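Hydrogenase expression/formation protein (HypB) (Archaeoglobus fulgidus, PDB 2WSM) probably binds and hydrolyses GTP as a SIMIBI-class GTPase, probably binds nickel and zinc, and dimerizes in a GTP-dependent way during hydrogenase maturation. Local coordinates at residues D173-K176 with M177-D180; C92-D95 with A96-Y100; I205-L208 with R209-N213; Y73-V76 with R77-G80; K43-L46 with I47-I51. One frame throughout, in Å; residues are numbered along the deposited sequence.

Contact 1 (D173-K176 with M177-D180)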
# COMPACT_ATOMS: atom_id res chain seq x y z
N ASP A 173 -20.74 -11.90 -4.29
CA ASP A 173 -21.69 -11.82 -3.20
C ASP A 173 -21.63 -10.44 -2.55
O ASP A 173 -20.72 -10.14 -1.78
CB ASP A 173 -21.34 -12.88 -2.16
CG ASP A 173 -22.52 -13.30 -1.34
OD1 ASP A 173 -23.05 -12.45 -0.59
OD2 ASP A 173 -22.91 -14.48 -1.45
N VAL A 174 -22.60 -9.59 -2.87
CA VAL A 174 -22.57 -8.21 -2.43
C VAL A 174 -22.73 -8.08 -0.91
O VAL A 174 -22.07 -7.26 -0.28
CB VAL A 174 -23.65 -7.36 -3.13
CG1 VAL A 174 -23.70 -5.95 -2.56
CG2 VAL A 174 -23.38 -7.31 -4.62
N GLU A 175 -23.60 -8.91 -0.34
CA GLU A 175 -23.89 -8.82 1.08
C GLU A 175 -22.71 -9.28 1.94
O GLU A 175 -22.59 -8.88 3.10
CB GLU A 175 -25.17 -9.60 1.42
CG GLU A 175 -26.43 -8.90 0.90
CD GLU A 175 -26.50 -7.44 1.35
OE1 GLU A 175 -26.45 -7.19 2.57
OE2 GLU A 175 -26.60 -6.54 0.48
N LYS A 176 -21.84 -10.09 1.37
CA LYS A 176 -20.60 -10.46 2.04
C LYS A 176 -19.59 -9.31 2.01
O LYS A 176 -18.87 -9.07 2.98
CB LYS A 176 -19.99 -11.69 1.37
CG LYS A 176 -18.61 -12.04 1.87
CD LYS A 176 -17.90 -12.99 0.93
CE LYS A 176 -16.41 -13.02 1.26
NZ LYS A 176 -16.18 -13.20 2.73
N MET A 177 -19.53 -8.61 0.88
CA MET A 177 -18.62 -7.48 0.75
C MET A 177 -19.01 -6.40 1.76
O MET A 177 -18.17 -5.86 2.46
CB MET A 177 -18.62 -6.94 -0.69
CG MET A 177 -18.12 -7.95 -1.70
SD MET A 177 -18.14 -7.38 -3.41
CE MET A 177 -16.79 -6.20 -3.41
N LYS A 178 -20.31 -6.13 1.84
CA LYS A 178 -20.84 -5.17 2.79
C LYS A 178 -20.49 -5.54 4.23
O LYS A 178 -20.00 -4.70 4.99
CB LYS A 178 -22.35 -5.04 2.62
CG LYS A 178 -22.99 -3.97 3.48
CD LYS A 178 -24.46 -3.77 3.11
CE LYS A 178 -25.17 -2.79 4.04
NZ LYS A 178 -24.71 -1.37 3.88
N ALA A 179 -20.74 -6.80 4.59
CA ALA A 179 -20.50 -7.29 5.95
C ALA A 179 -19.02 -7.27 6.33
O ALA A 179 -18.67 -6.94 7.46
CB ALA A 179 -21.09 -8.70 6.12
N ASP A 180 -18.15 -7.64 5.40
CA ASP A 180 -16.71 -7.59 5.65
C ASP A 180 -16.26 -6.15 5.86
O ASP A 180 -15.41 -5.86 6.71
CB ASP A 180 -15.92 -8.23 4.50
CG ASP A 180 -16.18 -9.73 4.37
OD1 ASP A 180 -16.68 -10.33 5.33
OD2 ASP A 180 -15.89 -10.31 3.31
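Met-177, Lys-178, Ala-179 and Asp-180 give their amides to the carbonyls of Asp-173, Val-174, Glu-175 and Lys-176 in regular i to i+4 bonds, which form the start of helix 174-184 with Asp-173 as its N-cap. The longest runs from Met-177 N to Asp-173 O, 3.3 Å. The shortest runs from Asp-180 N to Lys-176 O, 2.9 Å. Asp-173 OD1 accepts from Lys-176 N at 3.3 Å, met on the anti side and 28° out of the carboxylate plane; the same amide also bonds weakly to Asp-173 O. Aspartate suits this position because its short arm reaches an amide of the first turn, where no i-4 carbonyl within the helix is available, and its charge probably complements the positive end of the helix dipole.

One turn on, Lys-176 and Asp-180 form a salt bridge. The lysine chain leaves with CG opposite its backbone N (chi1 172°), runs nearly straight, and bends at its last torsion (chi4 48°), which brings NZ to 3.0 Å from Asp-180 OD2 on the syn lone pair. Glu-147 of helix 145-148 is a second carboxylate for that ammonium, so the lysine ties two helices together. Met-177, flexible and apolar, turns inward among Val-139, Val-145 and Ile-161. Lys-178 lies alongside Glu-175, whose carboxylate is beside the methylene chain and not the ammonium: Glu-175 OE1 is 4.0 Å from Lys-178 CD and 6.2 Å from Lys-178 NZ.

Contact 2 (C92-D95 with A96-Y100)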
# COMPACT_ATOMS: atom_id res chain seq x y z
N CYS A 92 3.46 4.46 -6.05
CA CYS A 92 2.22 3.70 -6.12
C CYS A 92 1.12 4.35 -5.29
O CYS A 92 0.21 3.67 -4.83
CB CYS A 92 2.46 2.27 -5.63
SG CYS A 92 3.26 2.17 -3.99
N HIS A 93 1.20 5.66 -5.11
CA HIS A 93 0.26 6.39 -4.26
C HIS A 93 0.52 7.89 -4.38
O HIS A 93 1.63 8.29 -4.70
CB HIS A 93 0.50 6.00 -2.81
CG HIS A 93 1.84 6.44 -2.30
ND1 HIS A 93 2.06 7.69 -1.78
CD2 HIS A 93 3.04 5.80 -2.27
CE1 HIS A 93 3.33 7.81 -1.43
NE2 HIS A 93 3.95 6.68 -1.73
N LEU A 94 -0.49 8.71 -4.10
CA LEU A 94 -0.26 10.14 -3.96
C LEU A 94 0.37 10.43 -2.59
O LEU A 94 0.29 9.62 -1.67
CB LEU A 94 -1.56 10.94 -4.10
CG LEU A 94 -2.48 10.69 -5.30
CD1 LEU A 94 -3.78 11.49 -5.16
CD2 LEU A 94 -1.79 11.01 -6.63
N ASP A 95 1.01 11.59 -2.47
CA ASP A 95 1.49 12.07 -1.17
C ASP A 95 1.24 13.56 -1.09
O ASP A 95 0.91 14.19 -2.09
CB ASP A 95 2.96 11.71 -0.93
CG ASP A 95 3.89 12.25 -2.01
OD1 ASP A 95 3.57 13.27 -2.66
OD2 ASP A 95 4.96 11.64 -2.21
N ALA A 96 1.38 14.11 0.11
CA ALA A 96 1.09 15.52 0.34
C ALA A 96 1.90 16.44 -0.59
O ALA A 96 1.42 17.48 -1.03
CB ALA A 96 1.31 15.89 1.80
N HIS A 97 3.13 16.03 -0.91
CA HIS A 97 3.99 16.82 -1.78
C HIS A 97 3.43 16.97 -3.19
O HIS A 97 3.59 18.03 -3.81
CB HIS A 97 5.40 16.25 -1.85
CG HIS A 97 6.40 17.19 -2.46
ND1 HIS A 97 6.55 17.33 -3.82
CD2 HIS A 97 7.27 18.06 -1.89
CE1 HIS A 97 7.49 18.23 -4.07
NE2 HIS A 97 7.94 18.69 -2.91
N MET A 98 2.80 15.93 -3.71
CA MET A 98 2.27 15.95 -5.07
C MET A 98 1.19 17.00 -5.29
O MET A 98 0.96 17.44 -6.41
CB MET A 98 1.70 14.59 -5.46
CG MET A 98 2.74 13.55 -5.82
SD MET A 98 1.92 11.97 -6.10
CE MET A 98 3.32 10.84 -6.03
N ILE A 99 0.50 17.40 -4.22
CA ILE A 99 -0.57 18.37 -4.38
C ILE A 99 -0.24 19.69 -3.71
O ILE A 99 -0.97 20.67 -3.87
CB ILE A 99 -1.92 17.86 -3.83
CG1 ILE A 99 -1.93 17.92 -2.30
CG2 ILE A 99 -2.22 16.45 -4.36
CD1 ILE A 99 -3.20 17.35 -1.68
N TYR A 100 0.85 19.71 -2.96
CA TYR A 100 1.20 20.85 -2.13
C TYR A 100 1.21 22.16 -2.92
O TYR A 100 0.69 23.16 -2.45
CB TYR A 100 2.54 20.59 -1.44
CG TYR A 100 3.16 21.78 -0.77
CD1 TYR A 100 2.46 22.53 0.17
CD2 TYR A 100 4.48 22.14 -1.06
CE1 TYR A 100 3.04 23.61 0.78
CE2 TYR A 100 5.06 23.23 -0.44
CZ TYR A 100 4.34 23.96 0.47
OH TYR A 100 4.93 25.04 1.08
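Met-98 reaches back from the short helix 96-100 along the three residues that lead into it. Its CB lies 3.5 Å from Asp-95 O, and its CG 3.3 Å from Asp-95 OD1. The sulfur comes next: SD rests 3.6 Å from Leu-94 CA and 3.9 Å from Leu-94 CD2, the two side chains crossing at about a right angle. CE finishes 3.3 Å from His-93 O. An unbranched thioether, extended beyond CG, is long and slim enough for this path.

Asp-95 is the N-cap. With CG set between the backbone N and the carbonyl carbon (chi1 57°), its OD1 takes the amide of Met-98 at 3.0 Å from OD1 to N, while Asp-95 O receives a weak bond from the same N-H. His-93 is held by a nearly straight bond from ND1 to Leu-94 O, 2.6 Å, in the plane of the imidazole but from above the carbonyl plane.

Cys-92 is disulfide-bonded to Cys-122, and Cys-92 and His-93 pack on His-93 and Cys-92 of the second subunit. Helix 12-28 lies against the cap, Asn-14 accepting from Ala-96 N, whereas Leu-94 and Ile-99 rest on Ile-114 of strand 111-118.

Contact 3 (I205-L208 with R209-N213)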
# COMPACT_ATOMS: atom_id res chain seq x y z
N ILE A 205 -24.57 11.67 -3.26
CA ILE A 205 -24.71 13.11 -3.38
C ILE A 205 -25.08 13.71 -2.02
O ILE A 205 -24.50 14.71 -1.60
CB ILE A 205 -25.77 13.48 -4.43
CG1 ILE A 205 -25.28 13.09 -5.82
CG2 ILE A 205 -26.08 14.96 -4.36
CD1 ILE A 205 -24.22 14.00 -6.39
N ASP A 206 -26.03 13.07 -1.35
CA ASP A 206 -26.43 13.48 -0.01
C ASP A 206 -25.26 13.52 0.96
O ASP A 206 -25.16 14.42 1.80
CB ASP A 206 -27.53 12.56 0.54
CG ASP A 206 -28.87 12.77 -0.15
OD1 ASP A 206 -29.15 13.90 -0.60
OD2 ASP A 206 -29.65 11.80 -0.25
N PHE A 207 -24.37 12.54 0.87
CA PHE A 207 -23.17 12.54 1.70
C PHE A 207 -22.30 13.76 1.41
O PHE A 207 -21.76 14.39 2.32
CB PHE A 207 -22.37 11.26 1.48
CG PHE A 207 -20.91 11.38 1.83
CD1 PHE A 207 -20.50 11.34 3.15
CD2 PHE A 207 -19.95 11.50 0.83
CE1 PHE A 207 -19.16 11.44 3.47
CE2 PHE A 207 -18.62 11.60 1.15
CZ PHE A 207 -18.22 11.57 2.47
N LEU A 208 -22.16 14.11 0.13
CA LEU A 208 -21.39 15.28 -0.26
C LEU A 208 -22.02 16.58 0.26
O LEU A 208 -21.32 17.45 0.76
CB LEU A 208 -21.23 15.35 -1.78
CG LEU A 208 -20.30 14.33 -2.45
CD1 LEU A 208 -20.30 14.56 -3.96
CD2 LEU A 208 -18.89 14.42 -1.87
N ARG A 209 -23.34 16.70 0.12
CA ARG A 209 -24.04 17.88 0.64
C ARG A 209 -23.81 17.99 2.14
O ARG A 209 -23.57 19.08 2.66
CB ARG A 209 -25.54 17.81 0.33
CG ARG A 209 -25.88 18.00 -1.15
CD ARG A 209 -27.39 18.01 -1.38
NE ARG A 209 -27.74 18.28 -2.78
CZ ARG A 209 -28.41 17.45 -3.57
NH1 ARG A 209 -28.67 17.79 -4.82
NH2 ARG A 209 -28.82 16.28 -3.10
N GLY A 210 -23.88 16.87 2.83
CA GLY A 210 -23.63 16.85 4.26
C GLY A 210 -22.29 17.45 4.63
O GLY A 210 -22.20 18.26 5.55
N ILE A 211 -21.24 17.07 3.91
CA ILE A 211 -19.89 17.50 4.27
C ILE A 211 -19.59 18.95 3.85
O ILE A 211 -18.67 19.57 4.37
CB ILE A 211 -18.82 16.55 3.70
CG1 ILE A 211 -18.77 16.65 2.17
CG2 ILE A 211 -19.09 15.12 4.17
CD1 ILE A 211 -17.59 15.93 1.54
N LEU A 212 -20.36 19.47 2.90
CA LEU A 212 -20.18 20.85 2.46
C LEU A 212 -20.99 21.82 3.32
O LEU A 212 -20.73 23.03 3.33
CB LEU A 212 -20.54 21.01 0.98
CG LEU A 212 -19.55 20.36 0.01
CD1 LEU A 212 -20.08 20.39 -1.42
CD2 LEU A 212 -18.18 21.03 0.08
N ASN A 213 -21.98 21.30 4.03
CA ASN A 213 -22.83 22.14 4.88
C ASN A 213 -22.45 22.07 6.36
O ASN A 213 -21.34 22.46 6.75
CB ASN A 213 -24.30 21.78 4.69
CG ASN A 213 -24.84 22.20 3.33
OD1 ASN A 213 -24.31 23.12 2.69
ND2 ASN A 213 -25.90 21.54 2.88
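Arg-209 lays one face of its guanidinium over the CG2 methyl of Ile-205, one helical turn earlier, with NH2 3.3 Å from that carbon and the methyl displaced toward the rim of the flat group. The arginine chain starts with CG opposite the carbonyl carbon (chi1 -70°), and its extension to NE carries the guanidinium back along the helix surface to the isoleucine. At the edge of the same guanidinium, near its plane, stands Asp-206 OD1. The resulting salt bridge is long, 3.5 Å from NH2 to OD1, and its hydrogen bond is weak; the carboxylate and guanidinium planes are 44° apart. A long amphipathic residue fits here, since its carbons can follow the helix while its tip meets a carboxylate at the surface.

Round the helix, Ile-211 serves two apolar neighbours with its two branches. CG2 sits over the face of the Phe-207 ring in a CH-pi contact, 3.7 Å from Phe-207 CE1 at its nearest. The other branch ends in CD1, which lies 3.9 Å from Leu-208 CD2, the two chains running alongside each other. The backbone beneath is regular at first, as in the bond from Arg-209 N to Ile-205 O of 2.9 Å, and weaker toward the helix end, where Ile-211 N also bonds weakly to Leu-208 O.

Ile-211 and Leu-212 touch Val-31 of strand 31-37, while Ile-205 and Leu-208 touch helix 43-54. This amphipathic helix, apolar toward sheet and neighbouring helix and charged at its margin, closes a three-layered P-loop NTPase fold, in which helices cover a parallel sheet.

Contact 4 (Y73-V76 with R77-G80)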
# COMPACT_ATOMS: atom_id res chain seq x y z
N TYR A 73 -10.78 13.28 -20.01
CA TYR A 73 -10.31 14.62 -19.68
C TYR A 73 -11.19 15.70 -20.31
O TYR A 73 -11.51 16.70 -19.67
CB TYR A 73 -8.84 14.82 -20.06
CG TYR A 73 -7.92 14.47 -18.92
CD1 TYR A 73 -7.80 15.31 -17.83
CD2 TYR A 73 -7.18 13.30 -18.94
CE1 TYR A 73 -6.96 15.00 -16.78
CE2 TYR A 73 -6.34 12.98 -17.90
CZ TYR A 73 -6.23 13.82 -16.82
OH TYR A 73 -5.39 13.49 -15.79
N GLU A 74 -11.58 15.47 -21.56
CA GLU A 74 -12.52 16.36 -22.22
C GLU A 74 -13.82 16.39 -21.44
O GLU A 74 -14.40 17.44 -21.20
CB GLU A 74 -12.79 15.89 -23.64
CG GLU A 74 -13.56 16.89 -24.47
CD GLU A 74 -13.36 16.68 -25.96
OE1 GLU A 74 -13.54 15.53 -26.43
OE2 GLU A 74 -13.03 17.66 -26.66
N ARG A 75 -14.28 15.21 -21.02
CA ARG A 75 -15.57 15.13 -20.37
C ARG A 75 -15.62 15.94 -19.07
O ARG A 75 -16.60 16.64 -18.81
CB ARG A 75 -15.97 13.67 -20.13
CG ARG A 75 -17.42 13.50 -19.72
CD ARG A 75 -17.80 12.04 -19.62
NE ARG A 75 -18.96 11.83 -18.75
CZ ARG A 75 -19.47 10.63 -18.47
NH1 ARG A 75 -18.93 9.54 -18.99
NH2 ARG A 75 -20.53 10.53 -17.67
N VAL A 76 -14.56 15.85 -18.28
CA VAL A 76 -14.53 16.58 -17.01
C VAL A 76 -14.31 18.07 -17.22
O VAL A 76 -14.93 18.90 -16.55
CB VAL A 76 -13.45 16.04 -16.04
CG1 VAL A 76 -13.65 14.55 -15.80
CG2 VAL A 76 -12.05 16.31 -16.58
N ARG A 77 -13.44 18.41 -18.17
CA ARG A 77 -13.12 19.81 -18.44
C ARG A 77 -14.26 20.52 -19.16
O ARG A 77 -14.37 21.75 -19.12
CB ARG A 77 -11.83 19.90 -19.26
CG ARG A 77 -10.57 19.75 -18.43
CD ARG A 77 -9.39 19.30 -19.27
NE ARG A 77 -8.25 18.92 -18.43
CZ ARG A 77 -7.21 18.20 -18.85
NH1 ARG A 77 -7.15 17.78 -20.10
NH2 ARG A 77 -6.22 17.91 -18.01
N ARG A 78 -15.12 19.74 -19.80
CA ARG A 78 -16.21 20.28 -20.60
C ARG A 78 -17.14 21.17 -19.79
O ARG A 78 -17.77 22.08 -20.33
CB ARG A 78 -16.99 19.14 -21.24
CG ARG A 78 -18.23 19.56 -22.00
CD ARG A 78 -19.00 18.34 -22.43
NE ARG A 78 -18.08 17.29 -22.87
CZ ARG A 78 -18.43 16.02 -23.06
NH1 ARG A 78 -19.68 15.65 -22.85
NH2 ARG A 78 -17.52 15.14 -23.46
N PHE A 79 -17.24 20.90 -18.49
CA PHE A 79 -18.13 21.66 -17.62
C PHE A 79 -17.44 22.88 -17.03
O PHE A 79 -17.89 23.44 -16.03
CB PHE A 79 -18.72 20.77 -16.51
CG PHE A 79 -19.66 19.72 -17.02
CD1 PHE A 79 -21.01 20.02 -17.22
CD2 PHE A 79 -19.21 18.44 -17.31
CE1 PHE A 79 -21.88 19.06 -17.69
CE2 PHE A 79 -20.09 17.47 -17.78
CZ PHE A 79 -21.42 17.78 -17.97
N GLY A 80 -16.35 23.29 -17.66
CA GLY A 80 -15.62 24.47 -17.23
C GLY A 80 -14.94 24.22 -15.90
O GLY A 80 -14.31 25.11 -15.33
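Tyr-73 and Arg-77 meet first through the backbone, where Arg-77 N donates to Tyr-73 O at 3.0 Å in a regular helical bond. The next one is already failing: Arg-78 N to Glu-74 O is only 2.8 Å long, but its N-H...O angle of 128° makes it weak. Beyond it the chain turns away, and Gly-80 N bonds to Arg-77 O at 2.9 Å to close a type I turn.

Flat groups supply the second kind of contact. The guanidinium of Arg-77 comes back along the helix to Tyr-73, its plane 28° from that of the phenol ring, and has Tyr-73 CD1 over one face. The closest approaches here are shorter than normal packing, so their detail is doubtful. Arg-78, bent at chi3 (-40°), folds its guanidinium over the backbone of Arg-75, with NH2 3.7 Å from Arg-75 CA. Phe-79 rests a ring carbon near a carbonyl, CD2 being 3.5 Å from Arg-75 O.

Helix 70-77 ends here and leads to strand 82-85, an outer strand of the parallel sheet in this alpha/beta nucleotide-binding domain. Gly-80, closing the turn with a positive phi, suits its place because a residue without a side chain takes that conformation easily.

The apolar contact is that of Val-76, which faces inward onto Ala-83 of that strand, a compact branched residue for a buried spot. Of the charged groups, Arg-75 points to helix 43-54 and forms a salt bridge with Glu-52 there. Glu-74 and Arg-78 have opposite charges without pairing: OE1 of Glu-74 is 5.0 Å from NH2 of Arg-78.

Contact 5 (K43-L46 with I47-I51)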
# COMPACT_ATOMS: atom_id res chain seq x y z
N LYS A 43 -13.65 5.25 -10.25
CA LYS A 43 -13.43 6.54 -9.59
C LYS A 43 -13.69 7.71 -10.52
O LYS A 43 -14.30 8.71 -10.13
CB LYS A 43 -12.00 6.62 -9.05
CG LYS A 43 -11.63 5.52 -8.05
CD LYS A 43 -10.16 5.57 -7.68
CE LYS A 43 -9.29 5.09 -8.83
NZ LYS A 43 -7.87 4.97 -8.43
N THR A 44 -13.23 7.59 -11.76
CA THR A 44 -13.36 8.67 -12.73
C THR A 44 -14.82 8.95 -13.08
O THR A 44 -15.25 10.10 -13.12
CB THR A 44 -12.57 8.37 -14.01
OG1 THR A 44 -11.18 8.24 -13.69
CG2 THR A 44 -12.74 9.48 -15.04
N LEU A 45 -15.58 7.89 -13.35
CA LEU A 45 -16.98 8.05 -13.73
C LEU A 45 -17.78 8.65 -12.58
O LEU A 45 -18.62 9.53 -12.80
CB LEU A 45 -17.60 6.71 -14.16
CG LEU A 45 -19.07 6.75 -14.57
CD1 LEU A 45 -19.30 7.75 -15.68
CD2 LEU A 45 -19.57 5.38 -14.99
N LEU A 46 -17.53 8.18 -11.36
CA LEU A 46 -18.21 8.74 -10.20
C LEU A 46 -17.94 10.24 -10.09
O LEU A 46 -18.84 11.02 -9.76
CB LEU A 46 -17.79 8.04 -8.91
CG LEU A 46 -18.45 8.59 -7.64
CD1 LEU A 46 -19.96 8.38 -7.68
CD2 LEU A 46 -17.85 7.95 -6.40
N ILE A 47 -16.71 10.65 -10.38
CA ILE A 47 -16.34 12.06 -10.31
C ILE A 47 -17.06 12.88 -11.39
O ILE A 47 -17.59 13.96 -11.11
CB ILE A 47 -14.82 12.25 -10.41
CG1 ILE A 47 -14.14 11.79 -9.12
CG2 ILE A 47 -14.47 13.72 -10.69
CD1 ILE A 47 -12.60 11.77 -9.19
N GLU A 48 -17.09 12.37 -12.61
CA GLU A 48 -17.81 13.04 -13.69
C GLU A 48 -19.29 13.15 -13.34
O GLU A 48 -19.85 14.25 -13.34
CB GLU A 48 -17.63 12.28 -15.00
CG GLU A 48 -16.18 12.15 -15.43
CD GLU A 48 -15.95 11.02 -16.42
OE1 GLU A 48 -16.76 10.07 -16.45
OE2 GLU A 48 -14.94 11.08 -17.17
N ARG A 49 -19.92 12.02 -13.05
CA ARG A 49 -21.34 12.00 -12.70
C ARG A 49 -21.65 13.00 -11.59
O ARG A 49 -22.67 13.67 -11.61
CB ARG A 49 -21.79 10.59 -12.31
CG ARG A 49 -21.73 9.56 -13.44
CD ARG A 49 -22.80 9.82 -14.51
NE ARG A 49 -24.07 10.18 -13.89
CZ ARG A 49 -25.02 9.31 -13.56
NH1 ARG A 49 -24.84 8.02 -13.80
NH2 ARG A 49 -26.14 9.73 -12.99
N THR A 50 -20.75 13.11 -10.62
CA THR A 50 -20.91 14.08 -9.54
C THR A 50 -20.91 15.50 -10.08
O THR A 50 -21.76 16.32 -9.73
CB THR A 50 -19.77 13.97 -8.53
OG1 THR A 50 -19.77 12.68 -7.93
CG2 THR A 50 -19.90 15.05 -7.46
N ILE A 51 -19.93 15.79 -10.93
CA ILE A 51 -19.80 17.10 -11.53
C ILE A 51 -21.06 17.44 -12.31
O ILE A 51 -21.55 18.57 -12.26
CB ILE A 51 -18.55 17.15 -12.43
CG1 ILE A 51 -17.29 17.06 -11.56
CG2 ILE A 51 -18.53 18.40 -13.29
CD1 ILE A 51 -16.05 16.69 -12.32
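Thr-50 grips the carbonyl of Leu-46 twice: OG1 donates to Leu-46 O at 2.6 Å and the amide N reaches the same oxygen at 3.0 Å, from opposite faces of the carbonyl plane. The hydroxyl is placed for this by its chi1 of -62°, which sets OG1 beside the backbone N. Having given its proton to Leu-46, OG1 can accept one from Trp-204 NE1, so a buried threonine hydroxyl is satisfied both ways.

The carbonyls of Lys-43, Thr-44 and Leu-45 are met by ordinary helical bonds, the shortest from Arg-49 N to Leu-45 O at 2.8 Å. Glu-48, extended beyond CG, reaches back along the first turn, with OE2 3.5 Å from Thr-44 CG2 and OE1 3.5 Å from Leu-45 CD1; its ion pair with Arg-75 is long and weak. Arg-49 lays its CG beside Leu-45 CD1 (3.8 Å) and turns its charge to the ring of Phe-201 in a cation-pi contact.

Lys-43 and Thr-44 begin helix 43-54 at what is probably the P-loop (Walker A). Lys-43 NZ bonds to the carbonyls of Gly-37 and Asn-116 and to Asp-66, and Thr-44 OG1 to Glu-115. Such a lysine usually meets the nucleotide phosphates, so engaging GTP would probably require exchanging some of these protein partners.

In the fold
Along the chain the order is contact 5, contact 4, contact 2, contact 1, contact 3, each on or at the end of a helix flanking the same seven-stranded parallel sheet. Contacts 4 and 5 lie 11 Å apart between centres and touch, helix 70-77 packing on helix 43-54. Contact 3, on the last helix, also touches contact 5, Leu-208 CD1 meeting Thr-50 CG2 at 3.6 Å. The helix that follows the probable P-loop therefore joins helix 70-77 and the last helix in one packed group. Contacts 1 and 2 stand apart, their centres 31 Å from each other on opposite sides of the chain's centre. Of the five, contact 2 is where the second subunit comes within reach.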